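Local structure of hydrolase, haloacid dehalogenase-like family (Porphyromonas gingivalis, 2I6X) at residues G47-L50 with D51-S54; G55-S58 with E59-R63. The protein probably acts as a hydrolase of the haloacid dehalogenase superfamily. All blocks are in the same frame, centred on the assembly; numbering follows the deposited sequence.

Contacts 1 and 2 are consecutive pieces of a helix-loop-helix unit: contact 1 is helix 48-54 with its N-cap Gly-47, and contact 2 is the loop 55-58 with the first turn of helix 59-70. Their centres lie 8 Å apart. Charge joins them where Lys-57 NZ meets Asp-51 OD2 at 2.7 Å, with Arg-56 NH2 a longer, weak ion partner of the same oxygen. The apolar side of the joint is aromatic, the rings of Phe-49 and Phe-62 meeting edge-to-face with CE1 of Phe-49 3.4 Å from CZ of Phe-62. Both contacts belong to a helical part that probably corresponds to the cap of HAD-family enzymes, beside the core domain whose parallel sheet carries the active site.

Contact 1. Residues G47-L50 with D51-S54; sequences GLFL and DLES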
ATOM      1  N   GLY A  47     -14.998   5.172  10.009  1.00 72.35           N
ATOM      2  CA  GLY A  47     -15.218   5.674   8.655  1.00 71.30           C
ATOM      3  C   GLY A  47     -15.353   4.576   7.623  1.00 70.34           C
ATOM      4  O   GLY A  47     -14.749   3.514   7.751  1.00 69.98           O
ATOM      5  N   LEU A  48     -16.146   4.819   6.590  1.00 69.79           N
ATOM      6  CA  LEU A  48     -16.315   3.776   5.586  1.00 69.14           C
ATOM      7  C   LEU A  48     -15.141   3.590   4.637  1.00 68.03           C
ATOM      8  O   LEU A  48     -14.989   2.500   4.105  1.00 67.65           O
ATOM      9  CB  LEU A  48     -17.673   3.797   4.857  1.00 69.58           C
ATOM     10  CG  LEU A  48     -18.462   5.049   4.492  1.00 70.75           C
ATOM     11  CD1 LEU A  48     -17.798   5.761   3.353  1.00 70.50           C
ATOM     12  CD2 LEU A  48     -19.902   4.710   4.134  1.00 69.65           C
ATOM     13  N   PHE A  49     -14.297   4.606   4.449  1.00 66.76           N
ATOM     14  CA  PHE A  49     -13.036   4.360   3.764  1.00 65.93           C
ATOM     15  C   PHE A  49     -12.132   3.406   4.547  1.00 65.68           C
ATOM     16  O   PHE A  49     -11.427   2.609   3.949  1.00 65.51           O
ATOM     17  CB  PHE A  49     -12.324   5.660   3.371  1.00 65.94           C
ATOM     18  CG  PHE A  49     -12.914   6.291   2.148  1.00 65.73           C
ATOM     19  CD1 PHE A  49     -12.461   5.947   0.880  1.00 63.91           C
ATOM     20  CD2 PHE A  49     -13.976   7.179   2.264  1.00 65.27           C
ATOM     21  CE1 PHE A  49     -13.035   6.510  -0.240  1.00 66.26           C
ATOM     22  CE2 PHE A  49     -14.551   7.741   1.152  1.00 64.45           C
ATOM     23  CZ  PHE A  49     -14.090   7.412  -0.102  1.00 65.92           C
ATOM     24  N   LEU A  50     -12.181   3.465   5.879  1.00 65.16           N
ATOM     25  CA  LEU A  50     -11.461   2.486   6.686  1.00 65.48           C
ATOM     26  C   LEU A  50     -12.076   1.100   6.561  1.00 65.29           C
ATOM     27  O   LEU A  50     -11.360   0.103   6.593  1.00 65.60           O
ATOM     28  CB  LEU A  50     -11.353   2.887   8.170  1.00 65.43           C
ATOM     29  CG  LEU A  50     -10.705   1.801   9.055  1.00 66.02           C
ATOM     30  CD1 LEU A  50      -9.235   1.572   8.653  1.00 66.96           C
ATOM     31  CD2 LEU A  50     -10.837   2.052  10.565  1.00 65.56           C
ATOM     32  N   ASP A  51     -13.397   1.040   6.444  1.00 65.42           N
ATOM     33  CA  ASP A  51     -14.095  -0.235   6.273  1.00 65.56           C
ATOM     34  C   ASP A  51     -13.661  -0.857   4.945  1.00 65.08           C
ATOM     35  O   ASP A  51     -13.564  -2.080   4.823  1.00 65.39           O
ATOM     36  CB  ASP A  51     -15.616  -0.038   6.310  1.00 65.75           C
ATOM     37  CG  ASP A  51     -16.132   0.333   7.695  1.00 67.51           C
ATOM     38  OD1 ASP A  51     -15.378   0.199   8.690  1.00 69.77           O
ATOM     39  OD2 ASP A  51     -17.309   0.759   7.798  1.00 69.97           O
ATOM     40  N   LEU A  52     -13.384   0.001   3.971  1.00 63.87           N
ATOM     41  CA  LEU A  52     -12.904  -0.431   2.675  1.00 63.87           C
ATOM     42  C   LEU A  52     -11.470  -1.026   2.710  1.00 63.78           C
ATOM     43  O   LEU A  52     -11.249  -2.066   2.079  1.00 62.87           O
ATOM     44  CB  LEU A  52     -13.008   0.711   1.643  1.00 63.49           C
ATOM     45  CG  LEU A  52     -12.448   0.473   0.227  1.00 63.63           C
ATOM     46  CD1 LEU A  52     -13.306  -0.518  -0.562  1.00 62.62           C
ATOM     47  CD2 LEU A  52     -12.295   1.783  -0.522  1.00 63.09           C
ATOM     48  N   GLU A  53     -10.531  -0.376   3.428  1.00 63.75           N
ATOM     49  CA  GLU A  53      -9.117  -0.841   3.525  1.00 64.49           C
ATOM     50  C   GLU A  53      -8.990  -2.096   4.334  1.00 64.26           C
ATOM     51  O   GLU A  53      -8.153  -2.936   4.043  1.00 64.07           O
ATOM     52  CB  GLU A  53      -8.191   0.150   4.249  1.00 64.67           C
ATOM     53  CG  GLU A  53      -8.270   1.566   3.803  1.00 68.22           C
ATOM     54  CD  GLU A  53      -6.896   2.202   3.750  1.00 71.86           C
ATOM     55  OE1 GLU A  53      -6.245   2.286   4.832  1.00 70.00           O
ATOM     56  OE2 GLU A  53      -6.491   2.599   2.604  1.00 73.20           O
ATOM     57  N   SER A  54      -9.781  -2.163   5.400  1.00 64.08           N
ATOM     58  CA  SER A  54      -9.661  -3.192   6.392  1.00 64.67           C
ATOM     59  C   SER A  54     -10.415  -4.445   5.970  1.00 65.12           C
ATOM     60  O   SER A  54     -10.305  -5.481   6.610  1.00 65.37           O
ATOM     61  CB  SER A  54     -10.192  -2.678   7.728  1.00 64.82           C
ATOM     62  OG  SER A  54     -11.611  -2.751   7.794  1.00 65.95           O
TER
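Leu-50 O is gripped twice by Ser-54, at 3.0 Å by the backbone N and, more weakly, at 3.1 Å by the side-chain OG. The serine CB points back toward the preceding turn, and chi1 of 81° sets OG between its own N and carbonyl carbon, within reach of that oxygen. OG is also hydrogen-bonded to Arg-56 N, which links Ser-54 to the loop that follows.

The i to i+4 ladder continues upstream with Glu-53 N to Phe-49 O, Leu-52 N to Leu-48 O at 3.0 Å, and Asp-51 N to Gly-47 O at 3.1 Å, Gly-47 being the N-cap residue. Asp-51 folds back over this first turn: with CG beside its own N (chi1 -70°), its carboxylate lies near the Gly-47 carbonyl, CG 3.5 Å from that O. Its charge is met from outside the turn, where OD2 forms a salt bridge with Lys-57.

On another side of the helix, Leu-52 brings CD2 obliquely to CD1 of the Phe-49 ring, 4.4 Å away. Phe-62 of the next helix also touches Leu-52, while Met-39 and Ile-36 of helix 36-39 touch the Phe-49 ring. Glu-53 CG lies 3.3 Å from Phe-49 O. The arrangement is that of a short amphipathic alpha-helix, with Leu-48, Phe-49 and Leu-52 packed among neighbouring helices and a serine closing onto the carbonyl four residues back.

Contact 2. Residues G55-S58 with E59-R63; sequences GRKS and EEEFR
Ser-58 and Glu-61 face each other across the first turn of helix 59-70, each side chain reaching for the other's backbone. The serine OG, placed by chi1 of 65° between its own N and carbonyl carbon, accepts from Glu-61 N at 3.2 Å. In return the glutamate points its CB toward the loop and swings CG beside its own N (chi1 -72°), which carries OE1 to Ser-58 N at 3.0 Å. That bond is nearly straight, 164° at the hydrogen, and uses the anti lone pair of OE1. A weak bond from Ser-58 OG and a bridging water shared with Arg-56 O also reach OE1.

Lys-57 crosses the Glu-61 side chain at about a right angle, with the two CB atoms 3.8 Å apart; its ammonium group continues past to the salt bridge with Asp-51. Phe-62 N closes the turn on Ser-58 O at 2.9 Å.

Along the same turn, Arg-63 meets Glu-59 side-on, carboxylate and guanidinium edge to edge: NE binds OE2 at 2.7 Å and NH2 binds OE1 at 3.1 Å. Both oxygens use syn lone pairs and lie in the guanidinium plane, an arrangement that restricts rotation of both groups. Glu-60 OE2 is a long ion partner of Arg-63 NH2. Reciprocal bonding by Ser-58 and Glu-61 is the classic capping box at the N-terminus of an alpha-helix.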
ATOM      1  N   GLY A  55     -11.195  -4.344   4.901  1.00 65.63           N
ATOM      2  CA  GLY A  55     -11.988  -5.467   4.435  1.00 65.79           C
ATOM      3  C   GLY A  55     -13.311  -5.635   5.155  1.00 65.88           C
ATOM      4  O   GLY A  55     -14.095  -6.507   4.788  1.00 66.22           O
ATOM      5  N   ARG A  56     -13.572  -4.807   6.165  1.00 65.65           N
ATOM      6  CA  ARG A  56     -14.807  -4.920   6.948  1.00 65.63           C
ATOM      7  C   ARG A  56     -16.069  -4.789   6.071  1.00 65.14           C
ATOM      8  O   ARG A  56     -17.019  -5.557   6.223  1.00 65.47           O
ATOM      9  CB  ARG A  56     -14.811  -3.922   8.105  1.00 65.83           C
ATOM     10  CG  ARG A  56     -15.933  -4.157   9.077  1.00 68.56           C
ATOM     11  CD  ARG A  56     -15.816  -3.277  10.300  1.00 72.63           C
ATOM     12  NE  ARG A  56     -16.986  -3.445  11.157  1.00 75.55           N
ATOM     13  CZ  ARG A  56     -18.122  -2.763  11.019  1.00 76.61           C
ATOM     14  NH1 ARG A  56     -19.138  -2.994  11.852  1.00 76.46           N
ATOM     15  NH2 ARG A  56     -18.239  -1.845  10.058  1.00 76.38           N
ATOM     16  N   LYS A  57     -16.071  -3.826   5.152  1.00 64.44           N
ATOM     17  CA  LYS A  57     -17.024  -3.828   4.052  1.00 63.47           C
ATOM     18  C   LYS A  57     -16.349  -4.269   2.761  1.00 63.30           C
ATOM     19  O   LYS A  57     -15.239  -3.833   2.426  1.00 63.54           O
ATOM     20  CB  LYS A  57     -17.668  -2.453   3.872  1.00 63.27           C
ATOM     21  CG  LYS A  57     -18.688  -2.114   4.950  1.00 62.01           C
ATOM     22  CD  LYS A  57     -19.150  -0.673   4.849  1.00 61.91           C
ATOM     23  CE  LYS A  57     -20.145  -0.338   5.946  1.00 62.91           C
ATOM     24  NZ  LYS A  57     -19.608  -0.591   7.340  1.00 62.19           N
ATOM     25  N   SER A  58     -17.019  -5.155   2.039  1.00 63.25           N
ATOM     26  CA  SER A  58     -16.638  -5.481   0.673  1.00 63.21           C
ATOM     27  C   SER A  58     -16.766  -4.232  -0.209  1.00 63.02           C
ATOM     28  O   SER A  58     -17.361  -3.217   0.196  1.00 62.15           O
ATOM     29  CB  SER A  58     -17.528  -6.604   0.132  1.00 63.21           C
ATOM     30  OG  SER A  58     -18.876  -6.169   0.020  1.00 63.41           O
ATOM     31  N   GLU A  59     -16.214  -4.318  -1.416  1.00 63.19           N
ATOM     32  CA  GLU A  59     -16.308  -3.238  -2.392  1.00 63.53           C
ATOM     33  C   GLU A  59     -17.783  -2.871  -2.621  1.00 64.13           C
ATOM     34  O   GLU A  59     -18.170  -1.705  -2.492  1.00 64.22           O
ATOM     35  CB  GLU A  59     -15.586  -3.663  -3.668  1.00 63.77           C
ATOM     36  CG  GLU A  59     -15.470  -2.605  -4.731  1.00 63.96           C
ATOM     37  CD  GLU A  59     -16.784  -2.374  -5.451  1.00 64.09           C
ATOM     38  OE1 GLU A  59     -17.479  -3.379  -5.745  1.00 65.28           O
ATOM     39  OE2 GLU A  59     -17.123  -1.197  -5.707  1.00 64.23           O
ATOM     40  N   GLU A  60     -18.608  -3.878  -2.902  1.00 64.75           N
ATOM     41  CA  GLU A  60     -20.055  -3.703  -3.106  1.00 65.60           C
ATOM     42  C   GLU A  60     -20.739  -3.017  -1.937  1.00 65.34           C
ATOM     43  O   GLU A  60     -21.579  -2.128  -2.136  1.00 65.34           O
ATOM     44  CB  GLU A  60     -20.728  -5.059  -3.388  1.00 65.98           C
ATOM     45  CG  GLU A  60     -22.264  -5.096  -3.233  1.00 69.72           C
ATOM     46  CD  GLU A  60     -23.043  -5.148  -4.551  1.00 72.76           C
ATOM     47  OE1 GLU A  60     -24.209  -5.606  -4.513  1.00 73.53           O
ATOM     48  OE2 GLU A  60     -22.507  -4.738  -5.610  1.00 75.07           O
ATOM     49  N   GLU A  61     -20.389  -3.448  -0.724  1.00 64.96           N
ATOM     50  CA  GLU A  61     -20.948  -2.885   0.499  1.00 64.79           C
ATOM     51  C   GLU A  61     -20.558  -1.418   0.734  1.00 64.51           C
ATOM     52  O   GLU A  61     -21.408  -0.604   1.107  1.00 64.86           O
ATOM     53  CB  GLU A  61     -20.573  -3.745   1.712  1.00 64.59           C
ATOM     54  CG  GLU A  61     -21.303  -5.082   1.781  1.00 64.53           C
ATOM     55  CD  GLU A  61     -20.851  -5.920   2.963  1.00 65.85           C
ATOM     56  OE1 GLU A  61     -19.624  -6.027   3.194  1.00 67.05           O
ATOM     57  OE2 GLU A  61     -21.724  -6.472   3.671  1.00 65.50           O
ATOM     58  N   PHE A  62     -19.289  -1.088   0.493  1.00 63.88           N
ATOM     59  CA  PHE A  62     -18.777   0.276   0.638  1.00 63.44           C
ATOM     60  C   PHE A  62     -19.443   1.259  -0.333  1.00 64.49           C
ATOM     61  O   PHE A  62     -19.764   2.398   0.029  1.00 65.08           O
ATOM     62  CB  PHE A  62     -17.254   0.267   0.461  1.00 62.41           C
ATOM     63  CG  PHE A  62     -16.655   1.604   0.096  1.00 60.92           C
ATOM     64  CD1 PHE A  62     -16.272   2.513   1.096  1.00 57.43           C
ATOM     65  CD2 PHE A  62     -16.419   1.933  -1.259  1.00 58.79           C
ATOM     66  CE1 PHE A  62     -15.678   3.754   0.763  1.00 58.46           C
ATOM     67  CE2 PHE A  62     -15.832   3.181  -1.624  1.00 58.11           C
ATOM     68  CZ  PHE A  62     -15.443   4.091  -0.610  1.00 59.26           C
ATOM     69  N   ARG A  63     -19.662   0.811  -1.560  1.00 64.49           N
ATOM     70  CA  ARG A  63     -20.232   1.666  -2.570  1.00 65.55           C
ATOM     71  C   ARG A  63     -21.723   1.902  -2.323  1.00 65.45           C
ATOM     72  O   ARG A  63     -22.223   3.017  -2.504  1.00 65.39           O
ATOM     73  CB  ARG A  63     -19.975   1.063  -3.949  1.00 65.79           C
ATOM     74  CG  ARG A  63     -20.260   1.995  -5.096  1.00 68.00           C
ATOM     75  CD  ARG A  63     -19.656   1.483  -6.393  1.00 69.34           C
ATOM     76  NE  ARG A  63     -19.455   0.033  -6.406  1.00 70.13           N
ATOM     77  CZ  ARG A  63     -20.381  -0.851  -6.755  1.00 69.89           C
ATOM     78  NH1 ARG A  63     -21.586  -0.425  -7.103  1.00 69.49           N
ATOM     79  NH2 ARG A  63     -20.110  -2.157  -6.725  1.00 68.89           N
TER
HETATM   80  O   HOH W   1     -19.807  -5.621   6.297  1.00 66.16           O